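PDB 4EWT: peptidase, M20/M25/M40 family from Staphylococcus aureus, which probably hydrolyses amide bonds of N-acylated amino acids or related substrates at a two-manganese centre, as an amidohydrolase of the M20 peptidase family. Local coordinates for residues Lys15-Glu18 with Ile19-Leu23; Ala110-Leu113 with Val114-Glu117; Pro304-Thr307 with Glu308-Ala311. All blocks are in the same frame, centred on the assembly; numbering follows the deposited sequence.

Contact 1 (Lys15-Glu18 with Ile19-Leu23); sequences KMIE and IRRYL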
# COMPACT_ATOMS: atom_id res chain seq x y z
N LYS A 15 12.67 -43.48 37.63
CA LYS A 15 13.96 -43.25 37.04
C LYS A 15 13.89 -42.23 35.88
O LYS A 15 14.77 -41.42 35.72
CB LYS A 15 14.53 -44.59 36.58
CG LYS A 15 15.94 -44.62 36.15
CD LYS A 15 16.40 -46.05 36.10
CE LYS A 15 17.36 -46.38 34.99
NZ LYS A 15 18.78 -46.60 35.35
N MET A 16 12.86 -42.33 35.06
CA MET A 16 12.65 -41.37 33.95
C MET A 16 12.53 -39.96 34.50
O MET A 16 13.13 -39.02 33.98
CB MET A 16 11.39 -41.69 33.15
CG MET A 16 11.30 -43.10 32.61
SD MET A 16 9.73 -43.35 31.76
CE MET A 16 9.86 -45.09 31.34
N ILE A 17 11.74 -39.83 35.56
CA ILE A 17 11.44 -38.56 36.20
C ILE A 17 12.70 -37.94 36.80
O ILE A 17 13.01 -36.77 36.54
CB ILE A 17 10.30 -38.72 37.23
CG1 ILE A 17 8.99 -39.04 36.51
CG2 ILE A 17 10.16 -37.47 38.11
CD1 ILE A 17 7.90 -39.63 37.39
N GLU A 18 13.44 -38.75 37.56
CA GLU A 18 14.73 -38.37 38.14
C GLU A 18 15.74 -37.94 37.06
O GLU A 18 16.48 -36.97 37.25
CB GLU A 18 15.27 -39.54 38.97
CG GLU A 18 16.74 -39.49 39.34
CD GLU A 18 17.28 -40.87 39.64
OE1 GLU A 18 17.16 -41.32 40.79
OE2 GLU A 18 17.80 -41.52 38.70
N ILE A 19 15.74 -38.64 35.93
CA ILE A 19 16.64 -38.29 34.83
C ILE A 19 16.21 -37.00 34.10
O ILE A 19 17.07 -36.18 33.75
CB ILE A 19 16.83 -39.47 33.84
CG1 ILE A 19 17.67 -40.58 34.50
CG2 ILE A 19 17.49 -38.99 32.54
CD1 ILE A 19 17.61 -41.93 33.78
N ARG A 20 14.94 -36.79 33.93
CA ARG A 20 14.50 -35.59 33.27
C ARG A 20 14.94 -34.37 34.07
O ARG A 20 15.48 -33.44 33.56
CB ARG A 20 13.01 -35.58 33.15
CG ARG A 20 12.44 -34.33 33.75
CD ARG A 20 11.17 -33.92 33.13
NE ARG A 20 11.18 -32.51 32.77
CZ ARG A 20 10.41 -31.58 33.31
NH1 ARG A 20 9.57 -31.88 34.25
NH2 ARG A 20 10.50 -30.34 32.90
N ARG A 21 14.72 -34.46 35.37
CA ARG A 21 15.01 -33.38 36.30
C ARG A 21 16.48 -33.01 36.34
O ARG A 21 16.82 -31.83 36.34
CB ARG A 21 14.49 -33.74 37.69
CG ARG A 21 12.98 -33.84 37.72
CD ARG A 21 12.44 -34.10 39.11
NE ARG A 21 10.99 -34.23 39.06
CZ ARG A 21 10.19 -34.19 40.11
NH1 ARG A 21 10.68 -34.01 41.33
NH2 ARG A 21 8.88 -34.33 39.94
N TYR A 22 17.35 -34.02 36.38
CA TYR A 22 18.78 -33.77 36.28
C TYR A 22 19.15 -33.05 34.98
O TYR A 22 19.93 -32.09 34.99
CB TYR A 22 19.60 -35.07 36.42
CG TYR A 22 21.08 -34.81 36.24
CD1 TYR A 22 21.87 -34.44 37.33
CD2 TYR A 22 21.67 -34.89 34.98
CE1 TYR A 22 23.23 -34.18 37.16
CE2 TYR A 22 23.02 -34.62 34.80
CZ TYR A 22 23.80 -34.27 35.90
OH TYR A 22 25.14 -34.02 35.71
N LEU A 23 18.59 -33.51 33.86
CA LEU A 23 18.87 -32.90 32.56
C LEU A 23 18.27 -31.51 32.42
O LEU A 23 18.85 -30.63 31.78
CB LEU A 23 18.38 -33.79 31.42
CG LEU A 23 19.08 -35.13 31.18
CD1 LEU A 23 18.24 -35.97 30.24
CD2 LEU A 23 20.48 -34.92 30.63

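Contact 2 (Ala110-Leu113 with Val114-Glu117); sequences AYML and VLAE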
# COMPACT_ATOMS: atom_id res chain seq x y z
N ALA A 110 15.10 -38.39 28.59
CA ALA A 110 14.80 -39.18 29.78
C ALA A 110 14.09 -40.49 29.46
O ALA A 110 14.56 -41.58 29.86
CB ALA A 110 14.00 -38.36 30.80
N TYR A 111 12.97 -40.40 28.74
CA TYR A 111 12.17 -41.58 28.47
C TYR A 111 12.92 -42.53 27.52
O TYR A 111 12.83 -43.74 27.67
CB TYR A 111 10.78 -41.23 27.92
CG TYR A 111 10.69 -41.20 26.41
CD1 TYR A 111 10.56 -42.38 25.67
CD2 TYR A 111 10.75 -40.00 25.71
CE1 TYR A 111 10.51 -42.37 24.27
CE2 TYR A 111 10.69 -39.97 24.31
CZ TYR A 111 10.56 -41.16 23.61
OH TYR A 111 10.50 -41.14 22.23
N MET A 112 13.64 -41.96 26.55
CA MET A 112 14.39 -42.74 25.58
C MET A 112 15.54 -43.53 26.22
O MET A 112 15.79 -44.68 25.86
CB MET A 112 14.94 -41.84 24.46
CG MET A 112 15.62 -42.62 23.34
SD MET A 112 14.48 -43.73 22.45
CE MET A 112 13.65 -42.50 21.40
N LEU A 113 16.24 -42.91 27.17
CA LEU A 113 17.31 -43.61 27.87
C LEU A 113 16.77 -44.83 28.61
O LEU A 113 17.35 -45.92 28.52
CB LEU A 113 18.07 -42.69 28.84
CG LEU A 113 18.96 -41.57 28.29
CD1 LEU A 113 19.40 -40.69 29.44
CD2 LEU A 113 20.19 -42.09 27.52
N VAL A 114 15.66 -44.66 29.30
CA VAL A 114 15.05 -45.75 30.07
C VAL A 114 14.38 -46.80 29.17
O VAL A 114 14.41 -48.00 29.46
CB VAL A 114 14.07 -45.20 31.16
CG1 VAL A 114 13.40 -46.34 31.92
CG2 VAL A 114 14.82 -44.29 32.13
N LEU A 115 13.80 -46.36 28.06
CA LEU A 115 13.25 -47.30 27.09
C LEU A 115 14.36 -48.13 26.44
O LEU A 115 14.19 -49.33 26.23
CB LEU A 115 12.45 -46.57 26.02
CG LEU A 115 11.97 -47.42 24.83
CD1 LEU A 115 11.03 -48.53 25.27
CD2 LEU A 115 11.29 -46.54 23.80
N ALA A 116 15.48 -47.48 26.11
CA ALA A 116 16.58 -48.16 25.44
C ALA A 116 17.19 -49.24 26.33
O ALA A 116 17.43 -50.36 25.88
CB ALA A 116 17.64 -47.16 25.01
N GLU A 117 17.42 -48.90 27.60
CA GLU A 117 17.84 -49.85 28.63
C GLU A 117 16.90 -51.04 28.68
O GLU A 117 17.34 -52.20 28.71
CB GLU A 117 17.88 -49.15 30.00
CG GLU A 117 18.07 -50.09 31.19
CD GLU A 117 17.98 -49.37 32.53
OE1 GLU A 117 17.25 -49.85 33.42
OE2 GLU A 117 18.63 -48.33 32.69

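Contact 3 (Pro304-Thr307 with Glu308-Ala311); sequences PEFT and EYVA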
# COMPACT_ATOMS: atom_id res chain seq x y z
N PRO A 304 2.72 -41.85 4.96
CA PRO A 304 1.35 -42.34 5.20
C PRO A 304 1.27 -43.83 5.59
O PRO A 304 0.54 -44.16 6.52
CB PRO A 304 0.64 -42.07 3.87
CG PRO A 304 1.36 -40.89 3.32
CD PRO A 304 2.81 -41.17 3.65
N GLU A 305 2.02 -44.70 4.89
CA GLU A 305 2.05 -46.14 5.20
C GLU A 305 2.55 -46.39 6.62
O GLU A 305 1.87 -47.05 7.42
CB GLU A 305 2.96 -46.91 4.22
CG GLU A 305 2.44 -47.00 2.79
CD GLU A 305 3.49 -47.55 1.82
OE1 GLU A 305 3.93 -46.78 0.94
OE2 GLU A 305 3.88 -48.74 1.95
N PHE A 306 3.73 -45.86 6.94
CA PHE A 306 4.34 -46.09 8.24
C PHE A 306 3.53 -45.45 9.37
O PHE A 306 3.29 -46.10 10.38
CB PHE A 306 5.80 -45.63 8.26
CG PHE A 306 6.52 -45.94 9.54
CD1 PHE A 306 6.64 -47.25 10.00
CD2 PHE A 306 7.09 -44.92 10.29
CE1 PHE A 306 7.31 -47.53 11.18
CE2 PHE A 306 7.77 -45.19 11.47
CZ PHE A 306 7.88 -46.50 11.92
N THR A 307 3.08 -44.21 9.18
CA THR A 307 2.31 -43.50 10.21
C THR A 307 1.02 -44.22 10.55
O THR A 307 0.65 -44.30 11.72
CB THR A 307 1.99 -42.04 9.83
OG1 THR A 307 3.21 -41.35 9.55
CG2 THR A 307 1.25 -41.32 10.96
N GLU A 308 0.33 -44.73 9.53
CA GLU A 308 -0.91 -45.47 9.76
C GLU A 308 -0.62 -46.80 10.45
O GLU A 308 -1.36 -47.21 11.35
CB GLU A 308 -1.70 -45.70 8.47
CG GLU A 308 -3.22 -45.64 8.69
CD GLU A 308 -3.71 -44.23 9.01
OE1 GLU A 308 -4.38 -44.04 10.05
OE2 GLU A 308 -3.42 -43.30 8.22
N TYR A 309 0.45 -47.46 10.03
CA TYR A 309 0.92 -48.64 10.74
C TYR A 309 1.12 -48.33 12.23
O TYR A 309 0.70 -49.11 13.08
CB TYR A 309 2.21 -49.19 10.13
CG TYR A 309 2.94 -50.14 11.05
CD1 TYR A 309 2.58 -51.48 11.11
CD2 TYR A 309 3.95 -49.68 11.89
CE1 TYR A 309 3.22 -52.35 11.97
CE2 TYR A 309 4.60 -50.54 12.76
CZ TYR A 309 4.23 -51.87 12.78
OH TYR A 309 4.86 -52.74 13.63
N VAL A 310 1.74 -47.19 12.53
CA VAL A 310 2.04 -46.81 13.92
C VAL A 310 0.76 -46.64 14.74
O VAL A 310 0.65 -47.15 15.86
CB VAL A 310 2.94 -45.54 14.00
CG1 VAL A 310 2.94 -44.95 15.40
CG2 VAL A 310 4.36 -45.87 13.55
N ALA A 311 -0.21 -45.92 14.18
CA ALA A 311 -1.50 -45.71 14.82
C ALA A 311 -2.31 -47.00 14.96
O ALA A 311 -3.05 -47.17 15.93
CB ALA A 311 -2.28 -44.68 14.07

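Contact 1 (Lys15-Glu18 with Ile19-Leu23)
Ile17 and Arg21, one helical turn apart on helix 13-25, run side by side and point the same way. Methyl CG2 of Ile17 lies 3.5 Å from NE of Arg21 and approaches the guanidinium obliquely, with CZ and NH2 of Arg21 a little farther from the same methyl. The branching of Ile17 explains this choice of atom: with CG1 beside the backbone N (chi1 -68°), CG2 is the branch turned toward the next turn. Arg21 is extended from CG to NE, which carries its head past the isoleucine. Lys15 and Ile19 form a second side-by-side pair, more loosely, with CG of Lys15 4.0 Å from CD1 of Ile19.

Beneath both pairs runs the alpha-helical backbone ladder. Ile19 N bonds to Lys15 O at 3.0 Å, Arg20 N to Met16 O at 2.9 Å and Arg21 N to Ile17 O at 3.1 Å, the last with an N-H...O angle of 162°; Tyr22 N closes on Glu18 O at 3.2 Å.

The next shell fixes the charged ends. Arg21 NH2 makes a salt bridge with Glu370 OE1, while Arg20 reaches Asp106 through NE and the other Glu370 oxygen through NH1. Glu370 thus receives both arginines, and Ile17 also touches it. The chemistry implies a division of labour: the aliphatic methyl packs against the arginine shaft and head without competing for its N-H groups, whereas the two neighbouring positive charges are probably balanced by Glu370, which they share, and by Asp106, which pairs with Arg20, tying this helix to the start of helix 105-120 and to the loop before helix 372-386.

Contact 2 (Ala110-Leu113 with Val114-Glu117)
Leu115 has CG anti to the backbone N, and with CD1 turned aside by the second torsion (62°), CD2 is the branch that runs outward, anti to CA, to where the Tyr111 ring and the Met112 sulfur lie. Tyr111 supplies the other half of the meeting: its chi1 of 94° departs from the usual staggered values and places the ring beside that methyl. Leu115 CD2 lies at the ring's edge, near its plane, 4.3 Å from Tyr111 CE1. The same methyl is 4.5 Å from SD of Met112, a marginal apolar approach, so one leucine branch serves neighbours three and four residues earlier.

On the backbone, Leu115 N donates to Tyr111 O at 2.8 Å and Ala116 N to Met112 O, also at 2.8 Å. Glu117 N to Leu113 O is longer, 3.1 Å, but nearly straight at 171°. The first rung, Val114 N to Ala110 O, is weak at 3.3 Å. The valine also packs there: its CG2 sits 3.5 Å from Ala110 O.

Outside the helix the residues divide by direction. Tyr111 and Leu115 both touch Val380 of helix 372-386, Met112 and Ala116 meet Val132 of strand 129-135, and Ala110 and Val114 face helix 13-25. Glu117 is the polar exception, its carboxylate making salt bridges with Lys47, Lys12 and Lys15. Chemically, then, the turn is an apolar helix surface packed on several sides, in which four i to i+4 bonds, the first weak, pair the carbonyls of 110-113 with the N-H groups of 114-117, while charge is confined to Glu117, whose ionised form the three lysines would probably stabilise.

Contact 3 (Pro304-Thr307 with Glu308-Ala311)
The first turns of helix 304-316 hold this contact, in which Phe306 receives a methyl on one ring face. Val310 CG2 stands 4.0 Å from the centroid of the Phe306 ring and 14° off the ring normal, which meets the geometry of a CH-pi interaction. Phe306 CG is anti to the backbone N (chi1 -176°), a setting that sends the ring along the helix toward this valine. Tyr309 approaches the same ring obliquely, its CD2 4.1 Å from Phe306 CE1, while the edge of the tyrosine ring lies near Phe306 O.

Four backbone bonds support the packing. Glu308 N binds Pro304 O at 3.1 Å, Tyr309 N binds Glu305 O at 3.0 Å, Val310 N binds Phe306 O at 2.9 Å and Ala311 N binds Thr307 O at 3.1 Å.

The preceding residue, Asp303, accepts a hydrogen bond from Phe306 N through OD1, and Thr307 OG1 bonds to its backbone O. Farther along, Tyr309 OH is tied to Asp386 at the end of helix 372-386. Phe306 also stacks with His159 and touches Ala345 of strand 344-350, so the ring works on the sheet as well as on its own helix. An aspartate side chain binding the N-H three residues on, followed by proline in the first turn, is characteristic of an N-capped alpha-helix start.

In the fold
Contacts 1 and 2 sit on adjacent helices, their centres 11 Å apart, and touch directly: Met16 CG packs 3.7 Å from Val114 CG2, Ala110 CB lies 3.4 Å from Met16 O, and Lys15 NZ meets Glu117 OE2 in a 3.2 Å salt bridge. Contact 3 stands apart, its nearest atoms about 11 Å from those of contact 2 and about 17 Å from those of contact 1; helix 372-386 touches side chains of contacts 1 and 2 and reaches contact 3 through Asp386. Helix 105-120, which carries contact 2, begins at the manganese ligand His105. The Tyr111 and Arg20 side chains remain about 11 and 13 Å from a manganese ion, outside its coordination shell.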